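Local coordinates for protein D-aminopeptidase (Burkholderia sp. LK4, PDB 5TZB) that probably cleaves beta-amino acids from the N-termini of peptides and amides, as a beta-aminopeptidase of the Ntn-hydrolase type, at residues C[33-43]-C[198-206]; C[93-101]-C[141-149]. One frame throughout, in Å; residues are numbered along the deposited sequence.

Contact 1 of 2, residues C[33-43]-C[198-206]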
loop_
_atom_site.group_PDB
_atom_site.type_symbol
_atom_site.label_atom_id
_atom_site.label_comp_id
_atom_site.label_asym_id
_atom_site.label_seq_id
_atom_site.Cartn_x
_atom_site.Cartn_y
_atom_site.Cartn_z
ATOM N N GLY C 33 21.122 19.334 -13.072
ATOM C CA GLY C 33 20.048 20.281 -13.340
ATOM C C GLY C 33 20.390 21.689 -12.885
ATOM O O GLY C 33 21.440 21.919 -12.278
ATOM N N THR C 34 19.510 22.634 -13.191
ATOM C CA THR C 34 19.727 24.045 -12.860
ATOM C C THR C 34 18.788 24.565 -11.769
ATOM O O THR C 34 17.571 24.468 -11.889
ATOM C CB THR C 34 19.585 24.924 -14.111
ATOM O OG1 THR C 34 20.533 24.486 -15.090
ATOM C CG2 THR C 34 19.858 26.392 -13.782
ATOM N N PRO C 35 19.356 25.137 -10.700
ATOM C CA PRO C 35 18.507 25.601 -9.601
ATOM C C PRO C 35 17.668 26.818 -9.968
ATOM O O PRO C 35 18.009 27.550 -10.894
ATOM C CB PRO C 35 19.517 25.961 -8.497
ATOM C CG PRO C 35 20.809 26.202 -9.201
ATOM C CD PRO C 35 20.792 25.389 -10.469
ATOM N N GLY C 36 16.570 27.010 -9.241
ATOM C CA GLY C 36 15.763 28.213 -9.342
ATOM C C GLY C 36 16.485 29.359 -8.649
ATOM O O GLY C 36 17.600 29.185 -8.130
ATOM N N ARG C 37 15.834 30.518 -8.627
ATOM C CA ARG C 37 16.424 31.758 -8.139
ATOM C C ARG C 37 16.967 31.690 -6.704
ATOM O O ARG C 37 18.081 32.140 -6.432
ATOM C CB ARG C 37 15.388 32.872 -8.213
ATOM C CG ARG C 37 15.864 34.183 -7.613
ATOM C CD ARG C 37 14.857 35.280 -7.886
ATOM N NE ARG C 37 15.067 36.421 -7.000
ATOM C CZ ARG C 37 14.169 37.379 -6.792
ATOM N NH1 ARG C 37 12.974 37.309 -7.368
ATOM N NH2 ARG C 37 14.455 38.387 -5.976
ATOM N N PHE C 38 16.180 31.143 -5.784
ATOM C CA PHE C 38 16.625 31.073 -4.392
ATOM C C PHE C 38 17.316 29.750 -4.069
ATOM O O PHE C 38 17.915 29.600 -2.993
ATOM C CB PHE C 38 15.443 31.277 -3.433
ATOM C CG PHE C 38 14.667 32.538 -3.680
ATOM C CD1 PHE C 38 15.265 33.775 -3.510
ATOM C CD2 PHE C 38 13.332 32.483 -4.056
ATOM C CE1 PHE C 38 14.549 34.939 -3.730
ATOM C CE2 PHE C 38 12.610 33.642 -4.282
ATOM C CZ PHE C 38 13.222 34.875 -4.117
ATOM N N ASN C 39 17.269 28.818 -5.024
ATOM C CA ASN C 39 17.661 27.435 -4.783
ATOM C C ASN C 39 17.005 26.931 -3.501
ATOM O O ASN C 39 17.690 26.564 -2.540
ATOM C CB ASN C 39 19.184 27.283 -4.709
ATOM C CG ASN C 39 19.614 25.826 -4.782
ATOM O OD1 ASN C 39 18.824 24.960 -5.172
ATOM N ND2 ASN C 39 20.859 25.549 -4.415
ATOM N N ALA C 40 15.673 26.974 -3.479
ATOM C CA ALA C 40 14.903 26.634 -2.289
ATOM C C ALA C 40 13.489 26.249 -2.689
ATOM O O ALA C 40 13.074 26.496 -3.818
ATOM C CB ALA C 40 14.896 27.806 -1.300
ATOM N N ILE C 41 12.743 25.653 -1.765
ATOM C CA ILE C 41 11.377 25.228 -2.056
ATOM C C ILE C 41 10.504 26.443 -2.408
ATOM O O ILE C 41 9.512 26.323 -3.129
ATOM C CB ILE C 41 10.771 24.435 -0.860
ATOM C CG1 ILE C 41 9.487 23.694 -1.279
ATOM C CG2 ILE C 41 10.542 25.352 0.330
ATOM C CD1 ILE C 41 8.997 22.679 -0.259
ATOM N N THR C 42 10.922 27.615 -1.949
ATOM C CA THR C 42 10.210 28.862 -2.218
ATOM C C THR C 42 10.312 29.318 -3.684
ATOM O O THR C 42 9.650 30.273 -4.090
ATOM C CB THR C 42 10.713 29.972 -1.281
ATOM O OG1 THR C 42 12.143 30.034 -1.320
ATOM C CG2 THR C 42 10.282 29.663 0.143
ATOM N N ASP C 43 11.118 28.621 -4.479
ATOM C CA ASP C 43 11.153 28.856 -5.922
ATOM C C ASP C 43 9.851 28.387 -6.587
ATOM O O ASP C 43 9.503 28.843 -7.672
ATOM C CB ASP C 43 12.349 28.150 -6.552
ATOM C CG ASP C 43 13.655 28.894 -6.317
ATOM O OD1 ASP C 43 13.642 30.145 -6.284
ATOM O OD2 ASP C 43 14.697 28.231 -6.141
ATOM N N ILE C 198 17.765 21.757 8.913
ATOM C CA ILE C 198 17.003 22.193 7.747
ATOM C C ILE C 198 17.879 22.356 6.512
ATOM O O ILE C 198 18.951 22.960 6.583
ATOM C CB ILE C 198 16.276 23.529 8.042
ATOM C CG1 ILE C 198 15.310 23.349 9.213
ATOM C CG2 ILE C 198 15.527 24.027 6.821
ATOM C CD1 ILE C 198 14.190 22.274 8.961
ATOM N N GLY C 199 17.414 21.817 5.385
ATOM C CA GLY C 199 18.077 22.004 4.103
ATOM C C GLY C 199 17.051 22.189 2.998
ATOM O O GLY C 199 15.934 21.669 3.081
ATOM N N THR C 200 17.407 22.942 1.962
ATOM C CA THR C 200 16.461 23.185 0.874
ATOM C C THR C 200 17.178 23.372 -0.466
ATOM O O THR C 200 18.352 23.729 -0.502
ATOM C CB THR C 200 15.585 24.418 1.183
ATOM O OG1 THR C 200 14.511 24.499 0.247
ATOM C CG2 THR C 200 16.407 25.707 1.116
ATOM N N ALA C 201 16.473 23.107 -1.558
ATOM C CA ALA C 201 17.023 23.267 -2.905
ATOM C C ALA C 201 15.896 23.200 -3.931
ATOM O O ALA C 201 14.775 22.804 -3.608
ATOM C CB ALA C 201 18.073 22.191 -3.212
ATOM N N SER C 202 16.203 23.591 -5.163
ATOM C CA SER C 202 15.238 23.526 -6.245
ATOM C C SER C 202 15.884 23.262 -7.593
ATOM O O SER C 202 17.104 23.421 -7.767
ATOM C CB SER C 202 14.430 24.825 -6.313
ATOM O OG SER C 202 15.252 25.888 -6.755
ATOM N N ARG C 203 15.050 22.869 -8.549
ATOM C CA ARG C 203 15.463 22.683 -9.935
ATOM C C ARG C 203 14.388 23.249 -10.853
ATOM O O ARG C 203 13.185 23.108 -10.583
ATOM C CB ARG C 203 15.684 21.201 -10.242
ATOM C CG ARG C 203 16.845 20.559 -9.512
ATOM C CD ARG C 203 18.184 21.040 -10.035
ATOM N NE ARG C 203 19.312 20.319 -9.439
ATOM C CZ ARG C 203 19.902 20.662 -8.297
ATOM N NH1 ARG C 203 19.474 21.722 -7.619
ATOM N NH2 ARG C 203 20.929 19.952 -7.832
ATOM N N VAL C 204 14.815 23.868 -11.947
ATOM C CA VAL C 204 13.881 24.387 -12.936
ATOM C C VAL C 204 14.051 23.595 -14.225
ATOM O O VAL C 204 15.156 23.494 -14.744
ATOM C CB VAL C 204 14.131 25.891 -13.230
ATOM C CG1 VAL C 204 13.166 26.397 -14.296
ATOM C CG2 VAL C 204 14.013 26.735 -11.959
ATOM N N LEU C 205 12.968 23.047 -14.757
ATOM C CA LEU C 205 13.055 22.324 -16.023
ATOM C C LEU C 205 13.145 23.307 -17.179
ATOM O O LEU C 205 12.719 24.461 -17.064
ATOM C CB LEU C 205 11.847 21.413 -16.225
ATOM C CG LEU C 205 11.589 20.332 -15.184
ATOM C CD1 LEU C 205 10.579 19.289 -15.674
ATOM C CD2 LEU C 205 12.884 19.692 -14.772
ATOM N N ALA C 206 13.718 22.854 -18.285
ATOM C CA ALA C 206 13.789 23.669 -19.498
ATOM C C ALA C 206 12.403 23.853 -20.120
ATOM O O ALA C 206 11.472 23.105 -19.827
ATOM C CB ALA C 206 14.745 23.049 -20.507
HETATM O O HOH W 1 17.145 21.681 -14.094
#
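Ser202 turns its hydroxyl between backbone N and carbonyl carbon (chi1 70°) and Asn39 swings CG anti to its own N (chi1 -167°), which aims Ser202 OG and Asn39 OD1 at their partners across the contact. Loop 33-43 lies along strand 197-204, within this chain an edge strand of a fold consistent with the Ntn-type alpha-beta-beta-alpha sandwich, and meets it mostly through side chains. Ser202 N gives its hydrogen to Asn39 OD1 at 3.0 Å, tilted slightly from the carbonyl plane, and Val204 N reaches Thr34 O at 2.8 Å; Ala201 and Arg203 pair through their backbones with strand 213-220. Ser202 OG takes the hydrogen of Gly36 N at 3.0 Å and donates to Asp43 OD2 in a bond very short as modelled. The same carboxylate gathers the loop: OD1 receives Phe38 N through the syn lone pair, while Ala40 N meets OD2 from above the plane. Thr200 OG1 accepts Ile41 N at 2.9 Å and is also bonded to Ala216 O. The Arg203 guanidinium forms salt bridges with Glu343 and Glu347 of helix 331-355. At the exposed end of the strand, Val204 CG2 lies a tight 3.5 Å from Gly36 CA.

Contact 2 of 2, residues C[93-101]-C[141-149]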
loop_
_atom_site.group_PDB
_atom_site.type_symbol
_atom_site.label_atom_id
_atom_site.label_comp_id
_atom_site.label_asym_id
_atom_site.label_seq_id
_atom_site.Cartn_x
_atom_site.Cartn_y
_atom_site.Cartn_z
ATOM N N GLY C 93 8.690 6.682 12.518
ATOM C CA GLY C 93 8.432 8.073 12.848
ATOM C C GLY C 93 6.943 8.335 12.939
ATOM O O GLY C 93 6.120 7.474 12.607
ATOM N N ASP C 94 6.591 9.534 13.377
ATOM C CA ASP C 94 5.194 9.872 13.596
ATOM C C ASP C 94 4.768 11.025 12.690
ATOM O O ASP C 94 5.573 11.904 12.349
ATOM C CB ASP C 94 4.979 10.247 15.057
ATOM C CG ASP C 94 3.703 9.668 15.636
ATOM O OD1 ASP C 94 2.813 9.254 14.875
ATOM O OD2 ASP C 94 3.599 9.641 16.876
ATOM N N ALA C 95 3.500 11.033 12.307
ATOM C CA ALA C 95 2.971 12.116 11.480
ATOM C C ALA C 95 1.453 12.259 11.636
ATOM O O ALA C 95 0.763 11.290 11.976
ATOM C CB ALA C 95 3.331 11.893 10.022
ATOM N N THR C 96 0.936 13.470 11.416
ATOM C CA THR C 96 -0.516 13.671 11.406
ATOM C C THR C 96 -0.954 14.083 10.008
ATOM O O THR C 96 -0.126 14.482 9.188
ATOM C CB THR C 96 -0.982 14.722 12.458
ATOM O OG1 THR C 96 -0.415 16.004 12.162
ATOM C CG2 THR C 96 -0.545 14.302 13.843
ATOM N N GLY C 97 -2.237 13.894 9.706
ATOM C CA GLY C 97 -2.821 14.363 8.453
ATOM C C GLY C 97 -2.521 13.534 7.217
ATOM O O GLY C 97 -2.939 13.883 6.111
ATOM N N LEU C 98 -1.820 12.414 7.375
ATOM C CA LEU C 98 -1.405 11.671 6.188
ATOM C C LEU C 98 -2.479 10.763 5.601
ATOM O O LEU C 98 -2.421 10.428 4.414
ATOM C CB LEU C 98 -0.158 10.835 6.482
ATOM C CG LEU C 98 1.134 11.591 6.813
ATOM C CD1 LEU C 98 2.325 10.651 6.720
ATOM C CD2 LEU C 98 1.316 12.794 5.917
ATOM N N GLU C 99 -3.451 10.337 6.399
ATOM C CA GLU C 99 -4.416 9.367 5.868
ATOM C C GLU C 99 -5.298 9.930 4.757
ATOM O O GLU C 99 -5.590 9.222 3.788
ATOM C CB GLU C 99 -5.292 8.791 6.984
ATOM C CG GLU C 99 -4.491 7.989 8.015
ATOM C CD GLU C 99 -3.613 6.878 7.409
ATOM O OE1 GLU C 99 -3.957 6.259 6.359
ATOM O OE2 GLU C 99 -2.561 6.606 8.017
ATOM N N TRP C 100 -5.711 11.189 4.875
ATOM C CA TRP C 100 -6.528 11.790 3.814
ATOM C C TRP C 100 -5.668 12.113 2.599
ATOM O O TRP C 100 -6.162 12.105 1.485
ATOM C CB TRP C 100 -7.237 13.046 4.311
ATOM C CG TRP C 100 -8.265 13.643 3.328
ATOM C CD1 TRP C 100 -8.310 14.939 2.885
ATOM C CD2 TRP C 100 -9.395 12.977 2.719
ATOM N NE1 TRP C 100 -9.385 15.119 2.037
ATOM C CE2 TRP C 100 -10.065 13.934 1.918
ATOM C CE3 TRP C 100 -9.892 11.670 2.758
ATOM C CZ2 TRP C 100 -11.224 13.624 1.181
ATOM C CZ3 TRP C 100 -11.038 11.359 2.014
ATOM C CH2 TRP C 100 -11.685 12.337 1.235
ATOM N N ILE C 101 -4.378 12.377 2.805
ATOM C CA ILE C 101 -3.476 12.515 1.660
ATOM C C ILE C 101 -3.379 11.199 0.889
ATOM O O ILE C 101 -3.403 11.201 -0.342
ATOM C CB ILE C 101 -2.066 12.965 2.077
ATOM C CG1 ILE C 101 -2.118 14.314 2.787
ATOM C CG2 ILE C 101 -1.158 13.068 0.858
ATOM C CD1 ILE C 101 -2.303 15.467 1.853
ATOM N N CYS C 141 -10.496 19.825 10.513
ATOM C CA CYS C 141 -9.155 20.242 10.145
ATOM C C CYS C 141 -8.157 19.127 10.411
ATOM O O CYS C 141 -8.134 18.582 11.507
ATOM C CB CYS C 141 -8.771 21.501 10.924
ATOM S SG CYS C 141 -7.177 22.197 10.459
ATOM N N MET C 142 -7.354 18.773 9.414
ATOM C CA MET C 142 -6.383 17.684 9.558
ATOM C C MET C 142 -4.975 18.111 9.096
ATOM O O MET C 142 -4.535 17.726 8.004
ATOM C CB MET C 142 -6.856 16.452 8.777
ATOM C CG MET C 142 -8.189 15.843 9.284
ATOM S SD MET C 142 -8.742 14.439 8.301
ATOM C CE MET C 142 -9.147 15.248 6.745
ATOM N N PRO C 143 -4.273 18.914 9.916
ATOM C CA PRO C 143 -2.934 19.415 9.552
ATOM C C PRO C 143 -1.864 18.320 9.390
ATOM O O PRO C 143 -1.909 17.281 10.055
ATOM C CB PRO C 143 -2.573 20.346 10.716
ATOM C CG PRO C 143 -3.909 20.664 11.406
ATOM C CD PRO C 143 -4.729 19.428 11.216
ATOM N N VAL C 144 -0.910 18.558 8.496
ATOM C CA VAL C 144 0.194 17.631 8.309
ATOM C C VAL C 144 1.375 18.069 9.161
ATOM O O VAL C 144 1.934 19.145 8.958
ATOM C CB VAL C 144 0.630 17.531 6.827
ATOM C CG1 VAL C 144 1.883 16.632 6.690
ATOM C CG2 VAL C 144 -0.525 16.989 5.954
ATOM N N VAL C 145 1.743 17.241 10.132
ATOM C CA VAL C 145 2.886 17.533 10.977
ATOM C C VAL C 145 3.795 16.321 10.930
ATOM O O VAL C 145 3.323 15.184 11.034
ATOM C CB VAL C 145 2.484 17.852 12.427
ATOM C CG1 VAL C 145 3.720 18.193 13.264
ATOM C CG2 VAL C 145 1.506 19.013 12.458
ATOM N N MET C 146 5.087 16.561 10.699
ATOM C CA MET C 146 6.069 15.490 10.638
ATOM C C MET C 146 7.184 15.813 11.613
ATOM O O MET C 146 7.236 16.926 12.137
ATOM C CB MET C 146 6.578 15.317 9.209
ATOM C CG MET C 146 5.477 14.830 8.257
ATOM S SD MET C 146 6.008 14.674 6.546
ATOM C CE MET C 146 6.007 16.398 6.056
ATOM N N GLU C 147 8.072 14.852 11.874
ATOM C CA GLU C 147 9.036 15.019 12.947
ATOM C C GLU C 147 10.334 14.255 12.742
ATOM O O GLU C 147 10.385 13.299 11.968
ATOM C CB GLU C 147 8.420 14.577 14.282
ATOM C CG GLU C 147 7.924 13.129 14.315
ATOM C CD GLU C 147 9.049 12.090 14.485
ATOM O OE1 GLU C 147 10.126 12.424 15.034
ATOM O OE2 GLU C 147 8.839 10.929 14.070
ATOM N N THR C 148 11.374 14.687 13.448
ATOM C CA THR C 148 12.555 13.860 13.682
ATOM C C THR C 148 12.944 14.006 15.172
ATOM O O THR C 148 12.426 14.877 15.877
ATOM C CB THR C 148 13.723 14.243 12.744
ATOM O OG1 THR C 148 14.033 15.625 12.920
ATOM C CG2 THR C 148 13.336 14.007 11.264
ATOM N N TYR C 149 13.849 13.158 15.647
ATOM C CA TYR C 149 14.128 13.030 17.082
ATOM C C TYR C 149 15.399 13.776 17.537
ATOM O O TYR C 149 16.513 13.367 17.207
ATOM C CB TYR C 149 14.217 11.535 17.415
ATOM C CG TYR C 149 14.637 11.189 18.820
ATOM C CD1 TYR C 149 13.725 11.188 19.867
ATOM C CD2 TYR C 149 15.955 10.825 19.096
ATOM C CE1 TYR C 149 14.123 10.858 21.172
ATOM C CE2 TYR C 149 16.361 10.493 20.384
ATOM C CZ TYR C 149 15.440 10.507 21.418
ATOM O OH TYR C 149 15.856 10.179 22.694
HETATM O O HOH W 2 7.575 12.251 10.528
HETATM O O HOH W 3 -4.470 16.242 5.790
#
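Thr96 and Val145 form the tight centre of this contact, where the short, weakly bonded strand 95-96 runs antiparallel to strand 144-148. Thr96 N donates to Val145 O at 3.0 Å, in the carbonyl plane, whereas the return bond from Val145 N to Thr96 O is weak. With chi1 at 62°, the Thr96 hydroxyl lies between backbone N and carbonyl carbon, from where OG1 gives its proton to Pro143 O at 2.9 Å, rising above the carbonyl plane, and sits against Val145 CB. Gly97 belongs to the same tight part: its CA is 4.4 Å from Val144 CA and faces Pro143 O and Met142 O, and its phi is positive (77°) as the chain turns from strand into helix 98-104.

The looser places are bridged by water, although every touching residue is buried. One water joins Gly97 O to Met142 O. Nearby, side chains meet at ordinary apolar distances: Met142 CE lies 3.8 Å from Trp100 CB, and Leu98 CD2 crosses Val144 CG1 at about a right angle. A second water links Asp94 O with Glu147 N. There Glu147 CG sits in the corresponding position (chi1 58°) and the chain bends again at chi2, which carries OE2 back to Asp94 N, 2.7 Å away on its anti lone pair; OE1 is held by Thr116 OG1. The Asp94 carboxylate turns away to a salt bridge with Arg123 of the second subunit, whose own Thr96 packs on Thr96 here.

The pair closes one edge of a five-stranded sheet within the chain, with strand 111-115 on the far side of 144-148. Thr96 and Glu147 touch Val119 of helix 119-129, while Met146 reaches Val261 and Thr263 of strand 260-266 in the other sheet, consistent with the alpha-beta-beta-alpha sandwich of Ntn-type hydrolases.

How the contacts relate
The two contacts lie on opposite sides of the chain's centre, about 24 Å apart between their own centres, and do not touch. Each adds a short run of chain to a strand, but in different sheets: contact 1 dresses strand 197-204, contact 2 strand 144-148. Contact 1 is partly buried and no other subunit reaches it; four of its five hydrogen bonds involve a side-chain oxygen, from the loop or from the strand. Contact 2 is buried throughout, mixes backbone pairing with apolar packing and enclosed water, and continues into the second subunit. Strand 260-266, which Met146 of contact 2 touches, belongs to the same sheet as strand 197-204 of contact 1.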